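Long-range contacts in PA1221 (Pseudomonas aeruginosa, PDB 4DG8), which belongs to the ANL clan of AMP-binding enzymes, also has a phosphopantetheine attachment region in its sequence, and is modelled with adenosine monophosphate: residues A[44-49]-A[230-236]; A[202-208]-A[252-257]; A[438-444]-A[470-476]. All blocks are in the same frame, centred on the assembly; numbering follows the deposited sequence.

Contact 1. Residues A[44-49]-A[230-236]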
loop_
_atom_site.group_PDB
_atom_site.type_symbol
_atom_site.label_atom_id
_atom_site.label_comp_id
_atom_site.label_asym_id
_atom_site.label_seq_id
_atom_site.Cartn_x
_atom_site.Cartn_y
_atom_site.Cartn_z
ATOM N N GLU A 44 13.652 -21.195 4.049
ATOM C CA GLU A 44 13.720 -19.961 4.829
ATOM C C GLU A 44 12.518 -19.022 4.552
ATOM O O GLU A 44 12.303 -18.562 3.430
ATOM C CB GLU A 44 15.036 -19.271 4.476
ATOM C CG GLU A 44 15.402 -18.114 5.331
ATOM C CD GLU A 44 16.753 -17.560 4.945
ATOM O OE1 GLU A 44 17.077 -17.600 3.745
ATOM O OE2 GLU A 44 17.493 -17.101 5.839
ATOM N N ALA A 45 11.702 -18.804 5.575
ATOM C CA ALA A 45 10.519 -17.945 5.477
ATOM C C ALA A 45 10.800 -16.468 5.758
ATOM O O ALA A 45 10.147 -15.584 5.215
ATOM C CB ALA A 45 9.422 -18.465 6.387
ATOM N N ILE A 46 11.728 -16.223 6.677
ATOM C CA ILE A 46 12.062 -14.872 7.115
ATOM C C ILE A 46 13.569 -14.778 7.306
ATOM O O ILE A 46 14.156 -15.608 7.985
ATOM C CB ILE A 46 11.424 -14.547 8.488
ATOM C CG1 ILE A 46 9.897 -14.647 8.461
ATOM C CG2 ILE A 46 11.835 -13.170 8.959
ATOM C CD1 ILE A 46 9.275 -14.441 9.852
ATOM N N ARG A 47 14.183 -13.746 6.746
ATOM C CA ARG A 47 15.581 -13.470 7.027
ATOM C C ARG A 47 15.719 -12.094 7.654
ATOM O O ARG A 47 15.325 -11.088 7.056
ATOM C CB ARG A 47 16.430 -13.535 5.750
ATOM C CG ARG A 47 17.852 -12.954 5.937
ATOM C CD ARG A 47 18.770 -13.921 6.656
ATOM N NE ARG A 47 19.086 -15.030 5.771
ATOM C CZ ARG A 47 20.209 -15.139 5.070
ATOM N NH1 ARG A 47 21.169 -14.226 5.188
ATOM N NH2 ARG A 47 20.378 -16.182 4.267
ATOM N N ASP A 48 16.285 -12.043 8.852
ATOM C CA ASP A 48 16.452 -10.766 9.542
ATOM C C ASP A 48 17.861 -10.634 10.131
ATOM O O ASP A 48 18.705 -11.503 9.894
ATOM C CB ASP A 48 15.339 -10.575 10.589
ATOM C CG ASP A 48 15.362 -11.619 11.710
ATOM O OD1 ASP A 48 16.408 -12.281 11.932
ATOM O OD2 ASP A 48 14.321 -11.742 12.406
ATOM N N ARG A 49 18.141 -9.559 10.873
ATOM C CA ARG A 49 19.501 -9.379 11.407
ATOM C C ARG A 49 19.945 -10.491 12.380
ATOM O O ARG A 49 21.150 -10.681 12.611
ATOM C CB ARG A 49 19.684 -7.998 12.047
ATOM C CG ARG A 49 18.849 -7.757 13.304
ATOM C CD ARG A 49 18.805 -6.281 13.632
ATOM N NE ARG A 49 18.561 -6.031 15.049
ATOM C CZ ARG A 49 19.501 -6.109 15.992
ATOM N NH1 ARG A 49 20.748 -6.447 15.673
ATOM N NH2 ARG A 49 19.193 -5.861 17.259
ATOM N N GLY A 230 8.809 -18.561 -0.692
ATOM C CA GLY A 230 9.951 -17.654 -0.737
ATOM C C GLY A 230 10.309 -17.123 0.639
ATOM O O GLY A 230 9.850 -17.648 1.658
ATOM N N CYS A 231 11.141 -16.088 0.678
ATOM C CA CYS A 231 11.625 -15.558 1.951
ATOM C C CYS A 231 11.348 -14.073 2.107
ATOM O O CYS A 231 11.601 -13.281 1.200
ATOM C CB CYS A 231 13.132 -15.806 2.116
ATOM S SG CYS A 231 13.784 -15.304 3.737
ATOM N N CYS A 232 10.843 -13.696 3.273
ATOM C CA CYS A 232 10.704 -12.293 3.573
ATOM C C CYS A 232 12.056 -11.834 4.084
ATOM O O CYS A 232 12.480 -12.208 5.181
ATOM C CB CYS A 232 9.656 -12.105 4.677
ATOM S SG CYS A 232 7.992 -12.416 4.104
ATOM N N VAL A 233 12.708 -10.977 3.310
ATOM C CA VAL A 233 13.988 -10.427 3.707
ATOM C C VAL A 233 13.687 -9.052 4.271
ATOM O O VAL A 233 13.500 -8.085 3.524
ATOM C CB VAL A 233 14.894 -10.261 2.473
ATOM C CG1 VAL A 233 16.266 -9.772 2.884
ATOM C CG2 VAL A 233 15.006 -11.599 1.723
ATOM N N LEU A 234 13.720 -8.953 5.596
ATOM C CA LEU A 234 13.181 -7.782 6.274
ATOM C C LEU A 234 14.227 -6.704 6.267
ATOM O O LEU A 234 15.390 -6.976 6.575
ATOM C CB LEU A 234 12.835 -8.111 7.730
ATOM C CG LEU A 234 11.926 -9.303 8.031
ATOM C CD1 LEU A 234 11.653 -9.375 9.547
ATOM C CD2 LEU A 234 10.626 -9.217 7.248
ATOM N N ASN A 235 13.834 -5.468 5.988
ATOM C CA ASN A 235 14.800 -4.415 6.154
ATOM C C ASN A 235 14.691 -3.933 7.585
ATOM O O ASN A 235 13.861 -3.081 7.915
ATOM C CB ASN A 235 14.493 -3.234 5.221
ATOM C CG ASN A 235 15.349 -1.999 5.547
ATOM O OD1 ASN A 235 16.405 -2.119 6.159
ATOM N ND2 ASN A 235 14.885 -0.816 5.149
ATOM N N ASP A 236 15.584 -4.470 8.412
ATOM C CA ASP A 236 15.852 -4.007 9.775
ATOM C C ASP A 236 17.156 -3.218 9.857
ATOM O O ASP A 236 17.730 -3.067 10.936
ATOM C CB ASP A 236 15.801 -5.153 10.795
ATOM C CG ASP A 236 16.597 -6.359 10.351
ATOM O OD1 ASP A 236 17.420 -6.212 9.410
ATOM O OD2 ASP A 236 16.403 -7.436 10.953
#

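Contact 2. Residues A[202-208]-A[252-257]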
loop_
_atom_site.group_PDB
_atom_site.type_symbol
_atom_site.label_atom_id
_atom_site.label_comp_id
_atom_site.label_asym_id
_atom_site.label_seq_id
_atom_site.Cartn_x
_atom_site.Cartn_y
_atom_site.Cartn_z
ATOM N N ALA A 202 11.955 -14.956 -10.360
ATOM C CA ALA A 202 12.840 -15.273 -9.244
ATOM C C ALA A 202 12.370 -16.541 -8.526
ATOM O O ALA A 202 11.521 -16.475 -7.638
ATOM C CB ALA A 202 12.940 -14.074 -8.266
ATOM N N PRO A 203 12.892 -17.712 -8.938
ATOM C CA PRO A 203 12.422 -18.981 -8.365
ATOM C C PRO A 203 12.400 -18.968 -6.832
ATOM O O PRO A 203 11.499 -19.559 -6.228
ATOM C CB PRO A 203 13.449 -20.001 -8.887
ATOM C CG PRO A 203 13.900 -19.437 -10.200
ATOM C CD PRO A 203 13.915 -17.916 -9.981
ATOM N N GLN A 204 13.368 -18.292 -6.214
ATOM C CA GLN A 204 13.485 -18.288 -4.749
ATOM C C GLN A 204 12.586 -17.266 -4.069
ATOM O O GLN A 204 12.442 -17.282 -2.836
ATOM C CB GLN A 204 14.934 -18.061 -4.287
ATOM C CG GLN A 204 15.891 -19.203 -4.585
ATOM C CD GLN A 204 17.034 -19.249 -3.587
ATOM O OE1 GLN A 204 18.016 -18.504 -3.703
ATOM N NE2 GLN A 204 16.900 -20.115 -2.578
ATOM N N MET A 205 12.012 -16.365 -4.861
ATOM C CA MET A 205 11.032 -15.414 -4.352
ATOM C C MET A 205 11.512 -14.757 -3.061
ATOM O O MET A 205 10.799 -14.778 -2.051
ATOM C CB MET A 205 9.667 -16.085 -4.149
ATOM C CG MET A 205 9.030 -16.566 -5.463
ATOM S SD MET A 205 8.721 -15.161 -6.535
ATOM C CE MET A 205 7.060 -14.694 -6.021
ATOM N N ARG A 206 12.709 -14.164 -3.077
ATOM C CA ARG A 206 13.180 -13.553 -1.846
ATOM C C ARG A 206 12.891 -12.061 -1.907
ATOM O O ARG A 206 13.660 -11.267 -2.461
ATOM C CB ARG A 206 14.671 -13.830 -1.656
ATOM C CG ARG A 206 15.000 -15.328 -1.517
ATOM C CD ARG A 206 16.495 -15.585 -1.393
ATOM N NE ARG A 206 17.049 -15.041 -0.153
ATOM C CZ ARG A 206 17.085 -15.682 1.013
ATOM N NH1 ARG A 206 16.572 -16.899 1.137
ATOM N NH2 ARG A 206 17.617 -15.095 2.071
ATOM N N PHE A 207 11.811 -11.683 -1.230
ATOM C CA PHE A 207 11.267 -10.339 -1.342
ATOM C C PHE A 207 11.841 -9.429 -0.291
ATOM O O PHE A 207 11.875 -9.777 0.884
ATOM C CB PHE A 207 9.739 -10.344 -1.215
ATOM C CG PHE A 207 9.041 -10.388 -2.517
ATOM C CD1 PHE A 207 8.739 -11.607 -3.113
ATOM C CD2 PHE A 207 8.719 -9.218 -3.179
ATOM C CE1 PHE A 207 8.111 -11.648 -4.337
ATOM C CE2 PHE A 207 8.080 -9.257 -4.409
ATOM C CZ PHE A 207 7.774 -10.462 -4.982
ATOM N N LEU A 208 12.307 -8.267 -0.730
ATOM C CA LEU A 208 12.623 -7.195 0.172
ATOM C C LEU A 208 11.323 -6.792 0.863
ATOM O O LEU A 208 10.330 -6.497 0.203
ATOM C CB LEU A 208 13.179 -6.013 -0.615
ATOM C CG LEU A 208 13.358 -4.742 0.212
ATOM C CD1 LEU A 208 14.396 -4.983 1.282
ATOM C CD2 LEU A 208 13.766 -3.573 -0.670
ATOM N N ARG A 252 21.920 -10.544 2.466
ATOM C CA ARG A 252 20.735 -11.372 2.696
ATOM C C ARG A 252 20.077 -12.086 1.517
ATOM O O ARG A 252 19.133 -12.843 1.714
ATOM C CB ARG A 252 19.743 -10.617 3.554
ATOM C CG ARG A 252 20.431 -10.173 4.813
ATOM C CD ARG A 252 19.522 -9.404 5.661
ATOM N NE ARG A 252 20.219 -8.819 6.789
ATOM C CZ ARG A 252 19.599 -8.094 7.710
ATOM N NH1 ARG A 252 18.295 -7.905 7.607
ATOM N NH2 ARG A 252 20.272 -7.566 8.716
ATOM N N GLY A 253 20.579 -11.861 0.309
ATOM C CA GLY A 253 20.028 -12.527 -0.857
ATOM C C GLY A 253 18.647 -12.109 -1.363
ATOM O O GLY A 253 17.993 -12.883 -2.068
ATOM N N ALA A 254 18.198 -10.897 -1.059
ATOM C CA ALA A 254 16.967 -10.425 -1.689
ATOM C C ALA A 254 17.152 -10.388 -3.206
ATOM O O ALA A 254 18.151 -9.859 -3.700
ATOM C CB ALA A 254 16.568 -9.055 -1.165
ATOM N N ASP A 255 16.262 -11.072 -3.918
ATOM C CA ASP A 255 16.179 -11.029 -5.385
ATOM C C ASP A 255 14.939 -10.342 -6.004
ATOM O O ASP A 255 14.838 -10.249 -7.212
ATOM C CB ASP A 255 16.369 -12.436 -5.968
ATOM C CG ASP A 255 15.314 -13.428 -5.473
ATOM O OD1 ASP A 255 14.179 -12.995 -5.155
ATOM O OD2 ASP A 255 15.621 -14.642 -5.414
ATOM N N SER A 256 13.985 -9.914 -5.180
ATOM C CA SER A 256 12.727 -9.365 -5.673
ATOM C C SER A 256 12.392 -8.145 -4.834
ATOM O O SER A 256 12.563 -8.162 -3.616
ATOM C CB SER A 256 11.574 -10.385 -5.526
ATOM O OG SER A 256 11.855 -11.617 -6.183
ATOM N N ALA A 257 11.932 -7.076 -5.466
ATOM C CA ALA A 257 11.619 -5.900 -4.669
ATOM C C ALA A 257 10.551 -5.017 -5.274
ATOM O O ALA A 257 10.408 -4.934 -6.488
ATOM C CB ALA A 257 12.893 -5.085 -4.367
HETATM O O HOH W 1 15.419 -16.471 -7.183
#

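Contact 3. Residues A[438-444]-A[470-476]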
loop_
_atom_site.group_PDB
_atom_site.type_symbol
_atom_site.label_atom_id
_atom_site.label_comp_id
_atom_site.label_asym_id
_atom_site.label_seq_id
_atom_site.Cartn_x
_atom_site.Cartn_y
_atom_site.Cartn_z
ATOM N N PHE A 438 -7.424 23.910 6.623
ATOM C CA PHE A 438 -6.574 25.006 7.082
ATOM C C PHE A 438 -7.312 26.351 7.024
ATOM O O PHE A 438 -7.211 27.157 7.950
ATOM C CB PHE A 438 -5.272 25.086 6.271
ATOM C CG PHE A 438 -4.132 24.295 6.859
ATOM C CD1 PHE A 438 -3.261 24.881 7.767
ATOM C CD2 PHE A 438 -3.918 22.973 6.490
ATOM C CE1 PHE A 438 -2.204 24.160 8.311
ATOM C CE2 PHE A 438 -2.858 22.243 7.030
ATOM C CZ PHE A 438 -2.004 22.837 7.942
ATOM N N ARG A 439 -8.049 26.589 5.939
ATOM C CA ARG A 439 -8.816 27.832 5.803
ATOM C C ARG A 439 -9.718 28.098 7.008
ATOM O O ARG A 439 -9.942 29.251 7.385
ATOM C CB ARG A 439 -9.674 27.822 4.536
ATOM C CG ARG A 439 -8.954 28.244 3.280
ATOM C CD ARG A 439 -9.938 28.483 2.149
ATOM N NE ARG A 439 -9.260 28.468 0.860
ATOM C CZ ARG A 439 -8.953 27.358 0.197
ATOM N NH1 ARG A 439 -9.275 26.173 0.705
ATOM N NH2 ARG A 439 -8.326 27.427 -0.971
ATOM N N ARG A 440 -10.230 27.024 7.603
ATOM C CA ARG A 440 -11.202 27.126 8.686
ATOM C C ARG A 440 -10.608 27.431 10.072
ATOM O O ARG A 440 -11.359 27.670 11.025
ATOM C CB ARG A 440 -12.104 25.881 8.731
ATOM C CG ARG A 440 -13.001 25.727 7.499
ATOM C CD ARG A 440 -14.100 24.699 7.715
ATOM N NE ARG A 440 -13.559 23.363 7.929
ATOM C CZ ARG A 440 -13.778 22.328 7.126
ATOM N NH1 ARG A 440 -14.551 22.468 6.052
ATOM N NH2 ARG A 440 -13.231 21.151 7.406
ATOM N N GLN A 441 -9.280 27.423 10.195
ATOM C CA GLN A 441 -8.661 27.907 11.429
ATOM C C GLN A 441 -8.969 29.398 11.539
ATOM O O GLN A 441 -8.969 30.121 10.536
ATOM C CB GLN A 441 -7.147 27.681 11.445
ATOM C CG GLN A 441 -6.699 26.257 11.170
ATOM C CD GLN A 441 -7.121 25.282 12.256
ATOM O OE1 GLN A 441 -7.831 24.312 11.986
ATOM N NE2 GLN A 441 -6.677 25.528 13.490
ATOM N N PRO A 442 -9.237 29.868 12.759
ATOM C CA PRO A 442 -9.651 31.260 12.950
ATOM C C PRO A 442 -8.474 32.200 12.694
ATOM O O PRO A 442 -7.344 31.895 13.090
ATOM C CB PRO A 442 -10.059 31.290 14.421
ATOM C CG PRO A 442 -9.143 30.285 15.048
ATOM C CD PRO A 442 -8.933 29.195 14.032
ATOM N N GLY A 443 -8.735 33.318 12.024
ATOM C CA GLY A 443 -7.686 34.266 11.692
ATOM C C GLY A 443 -7.046 34.008 10.335
ATOM O O GLY A 443 -6.328 34.862 9.812
ATOM N N ILE A 444 -7.293 32.833 9.759
ATOM C CA ILE A 444 -6.801 32.554 8.411
ATOM C C ILE A 444 -7.873 32.856 7.365
ATOM O O ILE A 444 -8.999 32.355 7.459
ATOM C CB ILE A 444 -6.302 31.099 8.258
ATOM C CG1 ILE A 444 -5.326 30.755 9.385
ATOM C CG2 ILE A 444 -5.647 30.896 6.880
ATOM C CD1 ILE A 444 -4.495 29.524 9.127
ATOM N N ALA A 470 -1.827 34.206 13.793
ATOM C CA ALA A 470 -2.811 33.174 13.437
ATOM C C ALA A 470 -2.267 31.792 13.023
ATOM O O ALA A 470 -3.028 30.964 12.514
ATOM C CB ALA A 470 -3.767 33.703 12.370
ATOM N N SER A 471 -0.967 31.556 13.192
ATOM C CA SER A 471 -0.362 30.270 12.809
ATOM C C SER A 471 -1.144 29.049 13.327
ATOM O O SER A 471 -1.468 28.963 14.517
ATOM C CB SER A 471 1.096 30.199 13.286
ATOM O OG SER A 471 1.718 28.987 12.883
ATOM N N PRO A 472 -1.437 28.096 12.426
ATOM C CA PRO A 472 -2.296 26.928 12.680
ATOM C C PRO A 472 -1.601 25.760 13.401
ATOM O O PRO A 472 -1.662 24.630 12.916
ATOM C CB PRO A 472 -2.686 26.491 11.267
ATOM C CG PRO A 472 -1.481 26.829 10.450
ATOM C CD PRO A 472 -0.950 28.121 11.034
ATOM N N GLN A 473 -0.980 26.025 14.548
ATOM C CA GLN A 473 -0.237 25.003 15.292
ATOM C C GLN A 473 -1.135 23.933 15.912
ATOM O O GLN A 473 -0.756 22.755 16.003
ATOM C CB GLN A 473 0.609 25.665 16.388
ATOM C CG GLN A 473 1.702 26.570 15.854
ATOM C CD GLN A 473 2.610 25.849 14.879
ATOM O OE1 GLN A 473 3.104 24.755 15.166
ATOM N NE2 GLN A 473 2.824 26.448 13.709
ATOM N N ALA A 474 -2.322 24.352 16.337
ATOM C CA ALA A 474 -3.254 23.453 17.011
ATOM C C ALA A 474 -3.795 22.413 16.045
ATOM O O ALA A 474 -4.128 21.299 16.450
ATOM C CB ALA A 474 -4.393 24.232 17.656
ATOM N N LEU A 475 -3.888 22.781 14.770
ATOM C CA LEU A 475 -4.264 21.824 13.733
ATOM C C LEU A 475 -3.138 20.814 13.487
ATOM O O LEU A 475 -3.373 19.604 13.447
ATOM C CB LEU A 475 -4.623 22.543 12.431
ATOM C CG LEU A 475 -4.911 21.649 11.222
ATOM C CD1 LEU A 475 -6.000 20.618 11.528
ATOM C CD2 LEU A 475 -5.300 22.513 10.036
ATOM N N LEU A 476 -1.917 21.318 13.329
ATOM C CA LEU A 476 -0.753 20.453 13.122
ATOM C C LEU A 476 -0.638 19.396 14.225
ATOM O O LEU A 476 -0.375 18.222 13.947
ATOM C CB LEU A 476 0.533 21.279 13.055
ATOM C CG LEU A 476 0.611 22.323 11.947
ATOM C CD1 LEU A 476 1.940 23.050 12.010
ATOM C CD2 LEU A 476 0.427 21.667 10.598
#

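Contact 1. Residues A[44-49]-A[230-236]
Cys-231 lays its thiol against the side chains of two residues of the neighbouring strand. The torsion about CA-CB sets SG opposite the backbone N (chi1 -175°), and from there it meets the aliphatic part of Glu-44, 3.6 Å from CG, while also lying 3.8 Å from CB of Arg-47. Strands 44-48 and 231-234 run parallel, with only 8° between their directions. At the two bridged pairs, Ile-46 and Cys-232 project from one face, Arg-47 and Val-233 from the other. Ile-46 and Leu-234 meet aslant through branch methyls, CG2 to CD1 at 3.8 Å. The backbones are tied by Cys-232 N to Ala-45 O, Arg-47 N to Cys-232 O and Leu-234 N to Arg-47 O; the Arg-47 to Cys-232 bond measures 2.8 Å from N to O.

Where the strands end, a side chain takes over from the backbone ladder. Asp-236 OD2 accepts the amide N of Arg-49 at 2.7 Å through its syn lone pair, and CG of Arg-49 packs 3.4 Å from the same oxygen. The Arg-49 guanidinium stands 73° from the carboxylate plane, its charged atoms not touching the acid; OD1 of Asp-236 instead forms a salt bridge with Arg-252.

The Asp-48 carboxylate is held from outside the two segments, OD2 forming a salt bridge with Arg-88. Within the four-stranded mixed sheet, the pair is central: strand 51-54 flanks 44-48, Ala-45 and Ile-46 forming a classic beta bulge opposite Val-53, and strand 206-209 flanks 231-234. Helices 55-72 and 217-226 pack on Ala-45, and through Leu-58 and Leu-226 they also reach Ile-46 and Cys-232 respectively.

Contact 2. Residues A[202-208]-A[252-257]
Arg-206 and Asp-255 carry the polar core of a junction between two beta sheets of the AMP-binding enzyme region, where strands 206-209 and 256-260, each outermost in its sheet, meet in a single bridge, Phe-207 with Ser-256. The Arg-206 NH2 donates to the carbonyl O of Arg-252 at 2.7 Å, with that oxygen close to the guanidinium plane. A bend late in the chain (chi3 66°) brings NE beside Gly-253 O, a weak bond of 3.0 Å, while NH1 is engaged by Glu-44 in a salt bridge. Two donors grip Asp-255 OD1 from opposite faces of its carboxylate: Arg-206 N at 2.8 Å on the syn side, and Ser-256 OG on the anti side. The carboxylate is thereby restrained in its rotation, the more so because its other oxygen, OD2, accepts from a water, 2.6 Å from the water O, that in turn accepts from the backbone N of Gln-204.

Arg-206 O is shared as well, by the amides of Asp-255 and Ser-256. Farther along, Leu-208 N reaches Ser-256 O at 2.9 Å in a nearly straight bond. Apolar packing follows: CB of Leu-208 lies 3.9 Å from CB of Ala-257. Over one face of the Phe-207 ring, Ser-256 CB makes a CH-pi contact, 3.6 Å from the centroid and 2° off the ring normal.

Contact 3. Residues A[438-444]-A[470-476]
Leu-475 reaches Phe-438 because its CG stands opposite the backbone N (chi1 175°), while chi2 of 55° turns CD1 aside and leaves CD2 anti to CA, so that the extended chain carries CD2 over the phenyl ring. Gln-441 packs on the same leucine: its chain bends at chi2 (-66°) and lays its amide against it. Together they show how a helix end and a helix start can be joined by apolar packing: the C-terminal end of helix 431-439, with the type II beta turn from Gln-441 to Ile-444 that follows, rests on the first turn of helix 473-478. This fits the small C-terminal part of the ANL fold. Pro-472 occupies the N-cap position of the second helix and is also the centre of an inverse gamma turn.

Two partners meet the ring at its edge: Pro-472 with CG 3.5 Å from Phe-438 CE1, and Leu-476 with CD2 3.8 Å from Phe-438 CZ. Outside the segments, Cys-462 and Pro-485 also touch Phe-438.

Gln-441 crosses Leu-475 aslant, with OE1 3.7 Å from CD2 and also close to CB; this is packing against methyl and methylene groups. Ile-444 sets CD1 4.1 Å from CB of Pro-472, and Trp-464 of strand 457-466 touches Ile-444, Ala-470 and Pro-472 alike. At the turn, Gly-443 takes a positive phi and its carbonyl O lies 3.8 Å from CB of Ala-470. Above the ring, the CD2 methyl of Leu-475 stands 3.6 Å from the Phe-438 centroid, almost exactly over its centre.

Contacts 1 and 2 form one continuous region, their centres about 9 Å apart, and share a mixed sheet in which strands 231-234 and 206-209 are neighbours. Their segments alternate along the chain, and side chains of each contact reach the other through the two salt bridges between them. Contact 2 extends this sheet towards the five-stranded one containing 256-260, so distant parts of the AMP-binding enzyme range are laced together. Contact 3 comes later in sequence, on the opposite side of the chain's centre, its centre about 44 Å and 47 Å from the centres of contacts 1 and 2. It touches neither, the nearest atoms being about 26 Å from contact 1 and about 30 Å from contact 2.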